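Local coordinates for transcription factor tau subunit sfc1 (Schizosaccharomyces pombe, PDB 4BJI), which is a subunit of TFIIIC, belonging to the tauA domain that binds boxA promoter DNA of tRNA and similar genes; this piece is its DNA-binding domain, at residues V53-R56 with R57-L60; F73-P76 with Y77-L81; F94-P98 with R99-N103; E162-R165 with D166-W169; V178-L181 with M182-K185. All blocks are in the same frame, centred on the assembly; numbering follows the deposited sequence.

Interaction 1: residues V53-R56 with R57-L60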
loop_
_atom_site.group_PDB
_atom_site.type_symbol
_atom_site.label_atom_id
_atom_site.label_comp_id
_atom_site.label_asym_id
_atom_site.label_seq_id
_atom_site.Cartn_x
_atom_site.Cartn_y
_atom_site.Cartn_z
ATOM N N VAL A 53 -3.385 -1.029 -7.851
ATOM C CA VAL A 53 -2.471 -0.284 -6.985
ATOM C C VAL A 53 -1.772 -1.265 -6.055
ATOM O O VAL A 53 -2.452 -1.990 -5.294
ATOM C CB VAL A 53 -3.280 0.743 -6.122
ATOM C CG1 VAL A 53 -2.397 1.457 -5.136
ATOM C CG2 VAL A 53 -4.029 1.763 -7.015
ATOM N N TRP A 54 -0.442 -1.278 -6.061
ATOM C CA TRP A 54 0.346 -2.251 -5.312
ATOM C C TRP A 54 1.591 -1.639 -4.687
ATOM O O TRP A 54 2.325 -0.893 -5.362
ATOM C CB TRP A 54 0.911 -3.304 -6.260
ATOM C CG TRP A 54 -0.016 -4.324 -6.850
ATOM C CD1 TRP A 54 -0.703 -4.231 -8.029
ATOM C CD2 TRP A 54 -0.261 -5.636 -6.343
ATOM N NE1 TRP A 54 -1.379 -5.424 -8.279
ATOM C CE2 TRP A 54 -1.114 -6.292 -7.250
ATOM C CE3 TRP A 54 0.161 -6.317 -5.208
ATOM C CZ2 TRP A 54 -1.560 -7.602 -7.044
ATOM C CZ3 TRP A 54 -0.295 -7.608 -5.003
ATOM C CH2 TRP A 54 -1.142 -8.231 -5.919
ATOM N N THR A 55 1.953 -2.038 -3.477
ATOM C CA THR A 55 3.321 -1.804 -3.025
ATOM C C THR A 55 4.284 -2.790 -3.715
ATOM O O THR A 55 3.882 -3.882 -4.180
ATOM C CB THR A 55 3.498 -1.994 -1.540
ATOM O OG1 THR A 55 3.125 -3.341 -1.229
ATOM C CG2 THR A 55 2.635 -0.985 -0.766
ATOM N N ARG A 56 5.566 -2.411 -3.774
ATOM C CA ARG A 56 6.618 -3.340 -4.176
ATOM C C ARG A 56 6.589 -4.638 -3.367
ATOM O O ARG A 56 6.648 -5.742 -3.932
ATOM C CB ARG A 56 7.990 -2.663 -4.026
ATOM C CG ARG A 56 9.164 -3.634 -4.129
ATOM C CD ARG A 56 10.490 -2.901 -3.835
ATOM N NE ARG A 56 11.596 -3.848 -3.706
ATOM C CZ ARG A 56 12.190 -4.370 -4.756
ATOM N NH1 ARG A 56 11.789 -4.003 -5.963
ATOM N NH2 ARG A 56 13.181 -5.247 -4.599
ATOM N N ARG A 57 6.473 -4.537 -2.049
ATOM C CA ARG A 57 6.500 -5.738 -1.211
ATOM C C ARG A 57 5.338 -6.683 -1.537
ATOM O O ARG A 57 5.532 -7.888 -1.680
ATOM C CB ARG A 57 6.471 -5.355 0.268
ATOM C CG ARG A 57 6.579 -6.575 1.202
ATOM C CD ARG A 57 7.752 -7.501 0.853
ATOM N NE ARG A 57 9.033 -6.799 0.790
ATOM C CZ ARG A 57 10.168 -7.361 0.373
ATOM N NH1 ARG A 57 10.183 -8.629 -0.020
ATOM N NH2 ARG A 57 11.290 -6.655 0.346
ATOM N N ALA A 58 4.129 -6.150 -1.677
ATOM C CA ALA A 58 2.991 -6.995 -2.007
ATOM C C ALA A 58 3.178 -7.688 -3.361
ATOM O O ALA A 58 2.928 -8.883 -3.490
ATOM C CB ALA A 58 1.688 -6.221 -1.921
ATOM N N LEU A 59 3.693 -6.972 -4.364
ATOM C CA LEU A 59 3.983 -7.607 -5.651
ATOM C C LEU A 59 5.037 -8.709 -5.546
ATOM O O LEU A 59 4.871 -9.796 -6.117
ATOM C CB LEU A 59 4.451 -6.570 -6.674
ATOM C CG LEU A 59 3.330 -5.735 -7.261
ATOM C CD1 LEU A 59 3.886 -4.541 -7.991
ATOM C CD2 LEU A 59 2.449 -6.599 -8.170
ATOM N N LEU A 60 6.116 -8.416 -4.825
ATOM C CA LEU A 60 7.190 -9.411 -4.731
ATOM C C LEU A 60 6.612 -10.702 -4.181
ATOM O O LEU A 60 7.021 -11.799 -4.602
ATOM C CB LEU A 60 8.297 -8.919 -3.819
ATOM C CG LEU A 60 9.219 -7.828 -4.351
ATOM C CD1 LEU A 60 10.052 -7.290 -3.216
ATOM C CD2 LEU A 60 10.093 -8.381 -5.475
#
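Arg57 sets its CB 4.2 Å from Thr55 OG1, just where the chain enters the helix. Ala58 makes the capping bond: its N donates to Thr55 OG1 at 3.0 Å with an N-H...O angle of 162°. Thr55 thereby serves as the N-cap. Its first torsion of 59° places OG1 between the backbone N and the carbonyl carbon, which turns the hydroxyl back to that first-turn amide. The CB of Ala58 reaches the Trp54 indole at its rim, in the ring plane, 3.6 Å from CE3. Leu59 works on the broad surface instead: its CD2 stands over one face of the ring, 3.5 Å from the centroid of the five-membered ring and 16° off the normal, a CH-pi contact. The backbone of Leu59 is tied at the same time, N to Thr55 O at 3.1 Å. Leu60 closes the turn through N to Arg56 O at 2.9 Å, and its CD1 lies over a face of both the Arg56 and the Arg57 guanidinium groups. The indole NE1 is bonded to Leu47 O of helix 35-50, whose Leu44 and Leu47 also pack on Leu59. Arg56 and Leu60 touch Leu71 of helix 71-74, while Trp54 pairs through its backbone with Tyr91 of strand 90-93; the short helix packs between helices 35-50 and 71-74 and follows directly on edge strand 53-55, consistent with a winged-helix-like domain.

Interaction 2: residues F73-P76 with Y77-L81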
loop_
_atom_site.group_PDB
_atom_site.type_symbol
_atom_site.label_atom_id
_atom_site.label_comp_id
_atom_site.label_asym_id
_atom_site.label_seq_id
_atom_site.Cartn_x
_atom_site.Cartn_y
_atom_site.Cartn_z
ATOM N N PHE A 73 12.856 -2.467 -12.685
ATOM C CA PHE A 73 13.013 -2.107 -14.077
ATOM C C PHE A 73 11.756 -2.369 -14.912
ATOM O O PHE A 73 11.545 -1.752 -15.947
ATOM C CB PHE A 73 14.191 -2.906 -14.678
ATOM C CG PHE A 73 15.534 -2.592 -14.056
ATOM C CD1 PHE A 73 16.262 -1.517 -14.477
ATOM C CD2 PHE A 73 16.031 -3.388 -13.043
ATOM C CE1 PHE A 73 17.507 -1.219 -13.889
ATOM C CE2 PHE A 73 17.256 -3.108 -12.457
ATOM C CZ PHE A 73 17.986 -2.022 -12.882
ATOM N N ALA A 74 10.938 -3.325 -14.465
ATOM C CA ALA A 74 9.713 -3.719 -15.173
ATOM C C ALA A 74 8.530 -2.779 -14.843
ATOM O O ALA A 74 7.722 -2.458 -15.724
ATOM C CB ALA A 74 9.353 -5.165 -14.810
ATOM N N LEU A 75 8.446 -2.354 -13.582
ATOM C CA LEU A 75 7.287 -1.556 -13.131
ATOM C C LEU A 75 7.053 -0.303 -13.989
ATOM O O LEU A 75 5.912 0.014 -14.292
ATOM C CB LEU A 75 7.390 -1.217 -11.642
ATOM C CG LEU A 75 6.998 -2.383 -10.719
ATOM C CD1 LEU A 75 7.503 -2.224 -9.324
ATOM C CD2 LEU A 75 5.478 -2.599 -10.735
ATOM N N PRO A 76 8.127 0.399 -14.406
ATOM C CA PRO A 76 7.916 1.631 -15.170
ATOM C C PRO A 76 7.289 1.436 -16.545
ATOM O O PRO A 76 6.859 2.393 -17.204
ATOM C CB PRO A 76 9.354 2.200 -15.300
ATOM C CG PRO A 76 10.035 1.732 -14.104
ATOM C CD PRO A 76 9.540 0.309 -13.973
ATOM N N TYR A 77 7.229 0.179 -16.995
ATOM C CA TYR A 77 6.563 -0.110 -18.250
ATOM C C TYR A 77 5.048 -0.190 -18.146
ATOM O O TYR A 77 4.354 -0.158 -19.158
ATOM C CB TYR A 77 7.088 -1.428 -18.854
ATOM C CG TYR A 77 8.453 -1.284 -19.496
ATOM C CD1 TYR A 77 9.615 -1.442 -18.761
ATOM C CD2 TYR A 77 8.567 -0.928 -20.831
ATOM C CE1 TYR A 77 10.874 -1.274 -19.348
ATOM C CE2 TYR A 77 9.813 -0.760 -21.422
ATOM C CZ TYR A 77 10.941 -0.933 -20.670
ATOM O OH TYR A 77 12.171 -0.774 -21.292
ATOM N N LEU A 78 4.534 -0.275 -16.910
ATOM C CA LEU A 78 3.114 -0.489 -16.670
ATOM C C LEU A 78 2.470 0.464 -15.676
ATOM O O LEU A 78 1.253 0.499 -15.594
ATOM C CB LEU A 78 2.875 -1.899 -16.131
ATOM C CG LEU A 78 3.318 -3.044 -17.021
ATOM C CD1 LEU A 78 3.133 -4.334 -16.281
ATOM C CD2 LEU A 78 2.558 -3.043 -18.343
ATOM N N SER A 79 3.267 1.174 -14.893
ATOM C CA SER A 79 2.755 1.862 -13.715
ATOM C C SER A 79 3.561 3.107 -13.397
ATOM O O SER A 79 4.695 3.244 -13.872
ATOM C CB SER A 79 2.759 0.915 -12.505
ATOM O OG SER A 79 4.083 0.587 -12.095
ATOM N N TYR A 80 2.974 3.976 -12.576
ATOM C CA TYR A 80 3.639 5.153 -12.026
ATOM C C TYR A 80 3.639 5.031 -10.494
ATOM O O TYR A 80 2.898 4.212 -9.936
ATOM C CB TYR A 80 2.926 6.441 -12.493
ATOM C CG TYR A 80 1.491 6.590 -12.034
ATOM C CD1 TYR A 80 0.433 6.004 -12.729
ATOM C CD2 TYR A 80 1.186 7.301 -10.890
ATOM C CE1 TYR A 80 -0.894 6.149 -12.286
ATOM C CE2 TYR A 80 -0.110 7.428 -10.432
ATOM C CZ TYR A 80 -1.148 6.878 -11.136
ATOM O OH TYR A 80 -2.431 7.013 -10.642
ATOM N N LEU A 81 4.428 5.833 -9.802
ATOM C CA LEU A 81 4.684 5.672 -8.384
ATOM C C LEU A 81 4.309 6.911 -7.585
ATOM O O LEU A 81 4.777 8.007 -7.896
ATOM C CB LEU A 81 6.176 5.403 -8.172
ATOM C CG LEU A 81 6.698 5.352 -6.744
ATOM C CD1 LEU A 81 6.093 4.243 -5.930
ATOM C CD2 LEU A 81 8.245 5.219 -6.745
#
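The Tyr77 ring meets the end of the preceding helix with its edge: Phe73 O and Ala74 O both lie in the ring plane, the former 3.4 Å from CD1 and the latter 3.7 Å from the same atom. A first torsion of -76° sets CG beside the backbone N and carries the ring back along these carbonyls. The amide of Tyr77 follows them, donating to Ala74 O at 3.0 Å. Beyond the ring, Tyr77 OH is bonded to Gly31 O, and the side chain touches Arg26 and Ile41. An alanine here would probably leave Gly31 O without this hydroxyl and the Phe73 and Ala74 carbonyls without the ring edge beside them. In what is probably a winged-helix-like domain, the chain passes here from helix 71-74, through a short turn holding Pro76, into strand 79-82. Leu75 O anchors the passage. Leu78 N reaches it at 3.0 Å with an angle of 164°, and Ser79 OG at 2.9 Å; the two come from opposite faces of the carbonyl plane. Ser79 N adds a weak bond to the same oxygen, bent to 128°. The hydroxyl also sits 3.7 Å from Leu75 CD2, putting a polar atom against the leucine branch in a buried setting. Leu75 and Ser79 both touch Tyr91 of strand 90-93, and Leu78 and Ser79 lean on Leu44 and Phe48 of helix 35-50.

Interaction 3: residues F94-P98 with R99-N103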
loop_
_atom_site.group_PDB
_atom_site.type_symbol
_atom_site.label_atom_id
_atom_site.label_comp_id
_atom_site.label_asym_id
_atom_site.label_seq_id
_atom_site.Cartn_x
_atom_site.Cartn_y
_atom_site.Cartn_z
ATOM N N PHE A 94 -1.064 2.564 -15.304
ATOM C CA PHE A 94 -1.277 3.780 -16.092
ATOM C C PHE A 94 -2.773 4.000 -16.335
ATOM O O PHE A 94 -3.527 3.059 -16.572
ATOM C CB PHE A 94 -0.549 3.692 -17.433
ATOM C CG PHE A 94 0.962 3.758 -17.309
ATOM C CD1 PHE A 94 1.582 4.727 -16.544
ATOM C CD2 PHE A 94 1.782 2.841 -18.008
ATOM C CE1 PHE A 94 2.978 4.787 -16.432
ATOM C CE2 PHE A 94 3.178 2.907 -17.909
ATOM C CZ PHE A 94 3.781 3.881 -17.107
ATOM N N GLY A 95 -3.165 5.260 -16.221
ATOM C CA GLY A 95 -4.515 5.695 -16.526
ATOM C C GLY A 95 -5.514 5.530 -15.401
ATOM O O GLY A 95 -6.607 6.084 -15.507
ATOM N N TYR A 96 -5.168 4.796 -14.348
ATOM C CA TYR A 96 -6.086 4.618 -13.222
ATOM C C TYR A 96 -5.792 5.720 -12.197
ATOM O O TYR A 96 -4.644 5.866 -11.762
ATOM C CB TYR A 96 -5.898 3.253 -12.568
ATOM C CG TYR A 96 -6.832 3.003 -11.400
ATOM C CD1 TYR A 96 -8.162 2.687 -11.617
ATOM C CD2 TYR A 96 -6.405 3.074 -10.095
ATOM C CE1 TYR A 96 -9.032 2.468 -10.550
ATOM C CE2 TYR A 96 -7.244 2.851 -9.049
ATOM C CZ TYR A 96 -8.558 2.563 -9.274
ATOM O OH TYR A 96 -9.388 2.343 -8.196
ATOM N N ASP A 97 -6.806 6.514 -11.848
ATOM C CA ASP A 97 -6.668 7.597 -10.864
ATOM C C ASP A 97 -7.450 7.224 -9.609
ATOM O O ASP A 97 -8.674 7.335 -9.568
ATOM C CB ASP A 97 -7.188 8.919 -11.433
ATOM C CG ASP A 97 -6.853 10.103 -10.555
ATOM O OD1 ASP A 97 -6.508 9.909 -9.369
ATOM O OD2 ASP A 97 -6.897 11.241 -11.083
ATOM N N PRO A 98 -6.749 6.780 -8.559
ATOM C CA PRO A 98 -7.437 6.331 -7.341
ATOM C C PRO A 98 -8.085 7.470 -6.593
ATOM O O PRO A 98 -8.899 7.231 -5.675
ATOM C CB PRO A 98 -6.315 5.686 -6.530
ATOM C CG PRO A 98 -5.040 6.427 -6.981
ATOM C CD PRO A 98 -5.279 6.637 -8.487
ATOM N N ARG A 99 -7.791 8.716 -6.978
ATOM C CA ARG A 99 -8.444 9.850 -6.338
ATOM C C ARG A 99 -9.840 10.040 -6.901
ATOM O O ARG A 99 -10.664 10.807 -6.344
ATOM C CB ARG A 99 -7.657 11.153 -6.601
ATOM C CG ARG A 99 -6.228 11.093 -6.178
ATOM C CD ARG A 99 -5.444 12.285 -6.708
ATOM N NE ARG A 99 -5.435 12.305 -8.166
ATOM C CZ ARG A 99 -4.901 13.289 -8.872
ATOM N NH1 ARG A 99 -4.299 14.305 -8.245
ATOM N NH2 ARG A 99 -4.969 13.243 -10.197
ATOM N N LYS A 100 -10.157 9.380 -8.010
ATOM C CA LYS A 100 -11.463 9.528 -8.659
ATOM C C LYS A 100 -12.406 8.366 -8.428
ATOM O O LYS A 100 -13.560 8.381 -8.875
ATOM C CB LYS A 100 -11.333 9.705 -10.163
ATOM C CG LYS A 100 -10.604 10.931 -10.602
ATOM C CD LYS A 100 -10.784 11.043 -12.109
ATOM C CE LYS A 100 -9.958 12.145 -12.748
ATOM N NZ LYS A 100 -10.178 13.482 -12.131
ATOM N N ASP A 101 -11.932 7.323 -7.752
ATOM C CA ASP A 101 -12.680 6.103 -7.589
ATOM C C ASP A 101 -12.640 5.718 -6.107
ATOM O O ASP A 101 -11.614 5.290 -5.604
ATOM C CB ASP A 101 -12.045 4.998 -8.463
ATOM C CG ASP A 101 -12.664 3.618 -8.256
ATOM O OD1 ASP A 101 -13.764 3.527 -7.678
ATOM O OD2 ASP A 101 -12.039 2.595 -8.692
ATOM N N SER A 102 -13.768 5.856 -5.412
ATOM C CA SER A 102 -13.770 5.540 -3.983
ATOM C C SER A 102 -13.502 4.062 -3.691
ATOM O O SER A 102 -13.143 3.721 -2.569
ATOM C CB SER A 102 -15.026 5.997 -3.300
ATOM O OG SER A 102 -16.129 5.318 -3.841
ATOM N N ASN A 103 -13.646 3.197 -4.691
ATOM C CA ASN A 103 -13.239 1.803 -4.459
ATOM C C ASN A 103 -11.759 1.698 -4.129
ATOM O O ASN A 103 -11.327 0.695 -3.521
ATOM C CB ASN A 103 -13.536 0.899 -5.660
ATOM C CG ASN A 103 -15.002 0.701 -5.882
ATOM O OD1 ASN A 103 -15.797 0.702 -4.940
ATOM N ND2 ASN A 103 -15.381 0.547 -7.145
HETATM O O HOH W 1 -8.425 13.515 -10.243
#
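A type I beta turn from Asp97 to Lys100, closed by Lys100 N to Asp97 O at 3.0 Å, is locked by the Asp97 carboxylate. Arg99 grips that group side-on with two nitrogens. NE meets the syn lone pair of OD1 at 2.9 Å in an almost straight bond (171°), while NH2 reaches OD2 at 2.9 Å; the guanidinium and carboxylate planes are only 29° apart. The same OD1 also accepts from Arg99 N at 3.0 Å, the amide coming from above the carboxylate plane. With CG anti to the backbone N (chi1 -170°), the Asp97 carboxylate extends toward Arg99. Lys100 stays beyond salt-bridge range and joins OD2 through a water, which donates to the carboxylate and accepts from NZ at 2.6 Å. Further along, Tyr96 OH donates to Asp101 OD2 at 2.7 Å, the ring and carboxylate planes being roughly perpendicular. Asp101 OD1 takes Asn103 N, an Asx turn leading into the 3-10 segment. Were Asp97 exchanged for an alanine, Arg99 would probably lose both its charged partner and the restraint on its NE edge, and the Arg99 amide its acceptor. The other guanidinium nitrogen, NH1, holds Met17 O and Val19 O, so the arginine ties the turn to the N-terminal loop. With three N-H donors and a water on one buried carboxylate, Asp97 is likely to remain ionised.

Interaction 4: residues E162-R165 with D166-W169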
loop_
_atom_site.group_PDB
_atom_site.type_symbol
_atom_site.label_atom_id
_atom_site.label_comp_id
_atom_site.label_asym_id
_atom_site.label_seq_id
_atom_site.Cartn_x
_atom_site.Cartn_y
_atom_site.Cartn_z
ATOM N N GLU A 162 -14.683 13.039 -1.085
ATOM C CA GLU A 162 -13.508 13.423 -1.884
ATOM C C GLU A 162 -12.299 12.762 -1.255
ATOM O O GLU A 162 -12.284 12.493 -0.058
ATOM C CB GLU A 162 -13.368 14.942 -1.886
ATOM C CG GLU A 162 -12.316 15.478 -2.837
ATOM C CD GLU A 162 -12.289 17.003 -2.853
ATOM O OE1 GLU A 162 -13.267 17.552 -3.381
ATOM O OE2 GLU A 162 -11.336 17.558 -2.274
ATOM N N CYS A 163 -11.284 12.493 -2.072
ATOM C CA CYS A 163 -10.043 11.868 -1.612
ATOM C C CYS A 163 -9.124 12.928 -0.996
ATOM O O CYS A 163 -8.611 13.795 -1.684
ATOM C CB CYS A 163 -9.341 11.184 -2.773
ATOM S SG CYS A 163 -8.020 10.079 -2.331
ATOM N N HIS A 164 -8.977 12.864 0.320
ATOM C CA HIS A 164 -8.197 13.825 1.085
ATOM C C HIS A 164 -6.701 13.666 0.890
ATOM O O HIS A 164 -6.199 12.538 0.736
ATOM C CB HIS A 164 -8.542 13.663 2.563
ATOM C CG HIS A 164 -7.940 14.697 3.463
ATOM N ND1 HIS A 164 -6.738 14.510 4.111
ATOM C CD2 HIS A 164 -8.399 15.903 3.859
ATOM C CE1 HIS A 164 -6.459 15.574 4.841
ATOM N NE2 HIS A 164 -7.460 16.432 4.719
ATOM N N ARG A 165 -5.968 14.772 0.908
ATOM C CA ARG A 165 -4.539 14.773 0.629
ATOM C C ARG A 165 -3.709 13.884 1.549
ATOM O O ARG A 165 -2.606 13.443 1.180
ATOM C CB ARG A 165 -4.020 16.218 0.684
ATOM C CG ARG A 165 -4.329 16.951 1.963
ATOM C CD ARG A 165 -4.162 18.472 1.772
ATOM N NE ARG A 165 -2.936 18.816 1.052
ATOM C CZ ARG A 165 -2.709 20.004 0.503
ATOM N NH1 ARG A 165 -3.632 20.951 0.583
ATOM N NH2 ARG A 165 -1.566 20.246 -0.127
ATOM N N ASP A 166 -4.198 13.679 2.770
ATOM C CA ASP A 166 -3.517 12.827 3.765
ATOM C C ASP A 166 -4.270 11.515 4.010
ATOM O O ASP A 166 -3.653 10.426 3.988
ATOM C CB ASP A 166 -3.387 13.534 5.110
ATOM C CG ASP A 166 -2.575 14.800 5.036
ATOM O OD1 ASP A 166 -1.613 14.844 4.255
ATOM O OD2 ASP A 166 -2.907 15.714 5.813
ATOM N N THR A 167 -5.579 11.586 4.279
ATOM C CA THR A 167 -6.313 10.414 4.735
ATOM C C THR A 167 -7.094 9.727 3.609
ATOM O O THR A 167 -7.762 8.703 3.842
ATOM C CB THR A 167 -7.305 10.745 5.859
ATOM O OG1 THR A 167 -8.379 11.552 5.352
ATOM C CG2 THR A 167 -6.616 11.507 6.971
ATOM N N GLY A 168 -7.000 10.251 2.395
ATOM C CA GLY A 168 -7.685 9.662 1.265
ATOM C C GLY A 168 -9.179 9.614 1.485
ATOM O O GLY A 168 -9.824 10.631 1.816
ATOM N N TRP A 169 -9.773 8.447 1.274
ATOM C CA TRP A 169 -11.229 8.314 1.324
ATOM C C TRP A 169 -11.771 8.127 2.744
ATOM O O TRP A 169 -12.990 8.009 2.918
ATOM C CB TRP A 169 -11.625 7.142 0.437
ATOM C CG TRP A 169 -11.392 7.390 -1.026
ATOM C CD1 TRP A 169 -10.421 6.856 -1.830
ATOM C CD2 TRP A 169 -12.192 8.239 -1.857
ATOM N NE1 TRP A 169 -10.562 7.340 -3.115
ATOM C CE2 TRP A 169 -11.655 8.172 -3.161
ATOM C CE3 TRP A 169 -13.316 9.027 -1.631
ATOM C CZ2 TRP A 169 -12.202 8.880 -4.222
ATOM C CZ3 TRP A 169 -13.861 9.725 -2.704
ATOM C CH2 TRP A 169 -13.281 9.649 -3.977
#
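His164 CB lies 3.4 Å from Gly168 O and close to Thr167 OG1, and CG keeps beside the same hydroxyl, which is itself hydrogen-bonded to Tyr170 O. At ND1 the contact becomes polar: Thr167 N donates to it at 3.1 Å, with an angle of 168° and only 15° out of the ring plane. Since ND1 is the acceptor, a neutral ring would hold its hydrogen on NE2. CE1 ends the series, 3.7 Å from Asp166 OD2. A first torsion of -173° puts CG anti to the backbone N, which brings ND1 to the Thr167 amide. The backbones close the turn as an antiparallel hydrogen-bonded pair, His164 N to Gly168 O at 2.8 Å and Gly168 N to His164 O at 2.9 Å. This single bridge makes a tight reversal of the chain, and the positive phi of Gly168 favours a glycine there. Cys163, next to His164, leans over one face of the Trp169 indole: SG is 4.1 Å from the centroid of the five-membered ring, a sulfur-aromatic contact, and CB sits 3.8 Å from CE2. The indole NE1 is bonded to Pro98 O, and Gln108, just before strand 109-111, bonds the backbone of Thr167 and Trp169. Thr167 touches Tyr175 and Tyr176 at the start of helix 172-189, and Asp166 touches Tyr176, while Cys163 meets Met17 and Phe87 in neighbouring loops.

Interaction 5: residues V178-L181 with M182-K185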
loop_
_atom_site.group_PDB
_atom_site.type_symbol
_atom_site.label_atom_id
_atom_site.label_comp_id
_atom_site.label_asym_id
_atom_site.label_seq_id
_atom_site.Cartn_x
_atom_site.Cartn_y
_atom_site.Cartn_z
ATOM N N VAL A 178 -7.308 3.896 13.284
ATOM C CA VAL A 178 -6.744 2.718 12.654
ATOM C C VAL A 178 -5.214 2.793 12.662
ATOM O O VAL A 178 -4.528 1.824 13.027
ATOM C CB VAL A 178 -7.293 2.583 11.237
ATOM C CG1 VAL A 178 -6.464 1.547 10.458
ATOM C CG2 VAL A 178 -8.729 2.146 11.322
ATOM N N ARG A 179 -4.657 3.936 12.291
ATOM C CA ARG A 179 -3.203 4.089 12.283
ATOM C C ARG A 179 -2.624 3.865 13.696
ATOM O O ARG A 179 -1.604 3.160 13.844
ATOM C CB ARG A 179 -2.844 5.464 11.680
ATOM C CG ARG A 179 -1.366 5.709 11.362
ATOM C CD ARG A 179 -0.498 6.010 12.596
ATOM N NE ARG A 179 -1.077 7.012 13.485
ATOM C CZ ARG A 179 -0.965 8.330 13.363
ATOM N NH1 ARG A 179 -0.272 8.863 12.371
ATOM N NH2 ARG A 179 -1.550 9.125 14.253
ATOM N N ASP A 180 -3.247 4.445 14.705
ATOM C CA ASP A 180 -2.760 4.281 16.079
ATOM C C ASP A 180 -2.825 2.831 16.515
ATOM O O ASP A 180 -1.895 2.354 17.198
ATOM C CB ASP A 180 -3.528 5.174 17.027
ATOM C CG ASP A 180 -3.151 6.670 16.878
ATOM O OD1 ASP A 180 -2.233 7.032 16.099
ATOM O OD2 ASP A 180 -3.779 7.473 17.556
ATOM N N LEU A 181 -3.891 2.133 16.176
ATOM C CA LEU A 181 -4.003 0.714 16.537
ATOM C C LEU A 181 -2.901 -0.095 15.894
ATOM O O LEU A 181 -2.254 -0.919 16.546
ATOM C CB LEU A 181 -5.325 0.164 16.069
ATOM C CG LEU A 181 -6.482 0.667 16.893
ATOM C CD1 LEU A 181 -7.755 0.310 16.172
ATOM C CD2 LEU A 181 -6.390 0.042 18.279
HETATM N N MSE A 182 -2.696 0.099 14.594
HETATM C CA MSE A 182 -1.644 -0.611 13.863
HETATM C C MSE A 182 -0.264 -0.292 14.449
HETATM O O MSE A 182 0.576 -1.195 14.632
HETATM C CB MSE A 182 -1.707 -0.255 12.375
HETATM C CG MSE A 182 -3.003 -0.772 11.723
HETATM SE SE MSE A 182 -3.220 -0.213 9.903
HETATM C CE MSE A 182 -1.829 -1.279 9.146
ATOM N N ARG A 183 0.001 0.984 14.718
ATOM C CA ARG A 183 1.312 1.389 15.226
ATOM C C ARG A 183 1.580 0.710 16.564
ATOM O O ARG A 183 2.653 0.163 16.801
ATOM C CB ARG A 183 1.377 2.899 15.386
ATOM C CG ARG A 183 2.759 3.376 15.808
ATOM C CD ARG A 183 2.703 4.857 16.087
ATOM N NE ARG A 183 1.806 5.079 17.214
ATOM C CZ ARG A 183 0.995 6.123 17.357
ATOM N NH1 ARG A 183 0.951 7.083 16.441
ATOM N NH2 ARG A 183 0.221 6.202 18.430
ATOM N N GLU A 184 0.592 0.732 17.441
ATOM C CA GLU A 184 0.752 0.107 18.760
ATOM C C GLU A 184 1.044 -1.377 18.619
ATOM O O GLU A 184 1.950 -1.908 19.273
ATOM C CB GLU A 184 -0.506 0.280 19.594
ATOM C CG GLU A 184 -0.317 -0.212 21.034
ATOM C CD GLU A 184 0.638 0.683 21.820
ATOM O OE1 GLU A 184 0.623 1.930 21.613
ATOM O OE2 GLU A 184 1.461 0.137 22.571
ATOM N N LYS A 185 0.308 -2.068 17.753
ATOM C CA LYS A 185 0.558 -3.504 17.575
ATOM C C LYS A 185 1.965 -3.711 17.008
ATOM O O LYS A 185 2.718 -4.591 17.483
ATOM C CB LYS A 185 -0.524 -4.145 16.721
ATOM C CG LYS A 185 -1.881 -4.217 17.383
ATOM C CD LYS A 185 -2.760 -5.282 16.775
ATOM C CE LYS A 185 -4.116 -5.350 17.471
ATOM N NZ LYS A 185 -4.852 -6.519 17.065
#
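Asp180 OD1 takes a salt bridge from Arg183 NH1, which comes from the next helical turn at 3.2 Å, with the two side chains side by side and their flat groups 38° apart. From the preceding residue, Arg179 brings NE at 2.9 Å and NH2 at 2.9 Å to the same oxygen in the conformer described, a second one also being deposited; both arrive from the same face of the carboxylate and leave Asp180 CG at the edge of the guanidinium. In that conformer the two arginines share this anion, and Arg183 NH1 lies over a face of the Arg179 guanidinium, 3.6 Å from NE. The bends in the Arg179 chain, chi2 -76° and chi3 -48°, fold its end back to the carboxylate. All of this decorates one side of helix 172-189, whose regular i to i+4 bonds run Met182 N to Val178 O at 3.0 Å, Arg183 N to Arg179 O at 2.8 Å, then Glu184 N to Asp180 O and Lys185 N to Leu181 O. Elsewhere on the helix the contact is apolar. Val178 CG1 lies 3.7 Å from the selenium of residue Met182, a selenomethionine, and the two side chains point the same way. Met182 is packed by Phe112, Phe128, Ile145 and Ile150, and Val178 by Leu153 and Leu154 of helix 151-155. Leu181 faces Val200 and Ile203 of helix 197-205, while Lys185 NZ forms a salt bridge to Asp147 OD2.

The five contacts follow one another in series along the chain. Interactions 1 and 2, centres about 12 Å apart, touch through Leu59 CD1 and Leu75 CD2 (3.7 Å) and feed the same four-stranded sheet through strands 53-55 and 79-82. Interaction 3 continues from strand 90-93 and joins interaction 2 by a probable hydrogen bond from Tyr80 OH to Tyr96 O (2.7 Å); these three belong to the helix-turn-helix region of the chain. Interaction 4, centred about 12 Å from interaction 3, meets it at Trp169. Interaction 5, on helix 172-189, lies about 31 Å from interaction 2 (centre to centre) across the chain's centre. Loops at interactions 3 and 4 thus lie between what is probably a winged-helix-like part and the C-terminal helices.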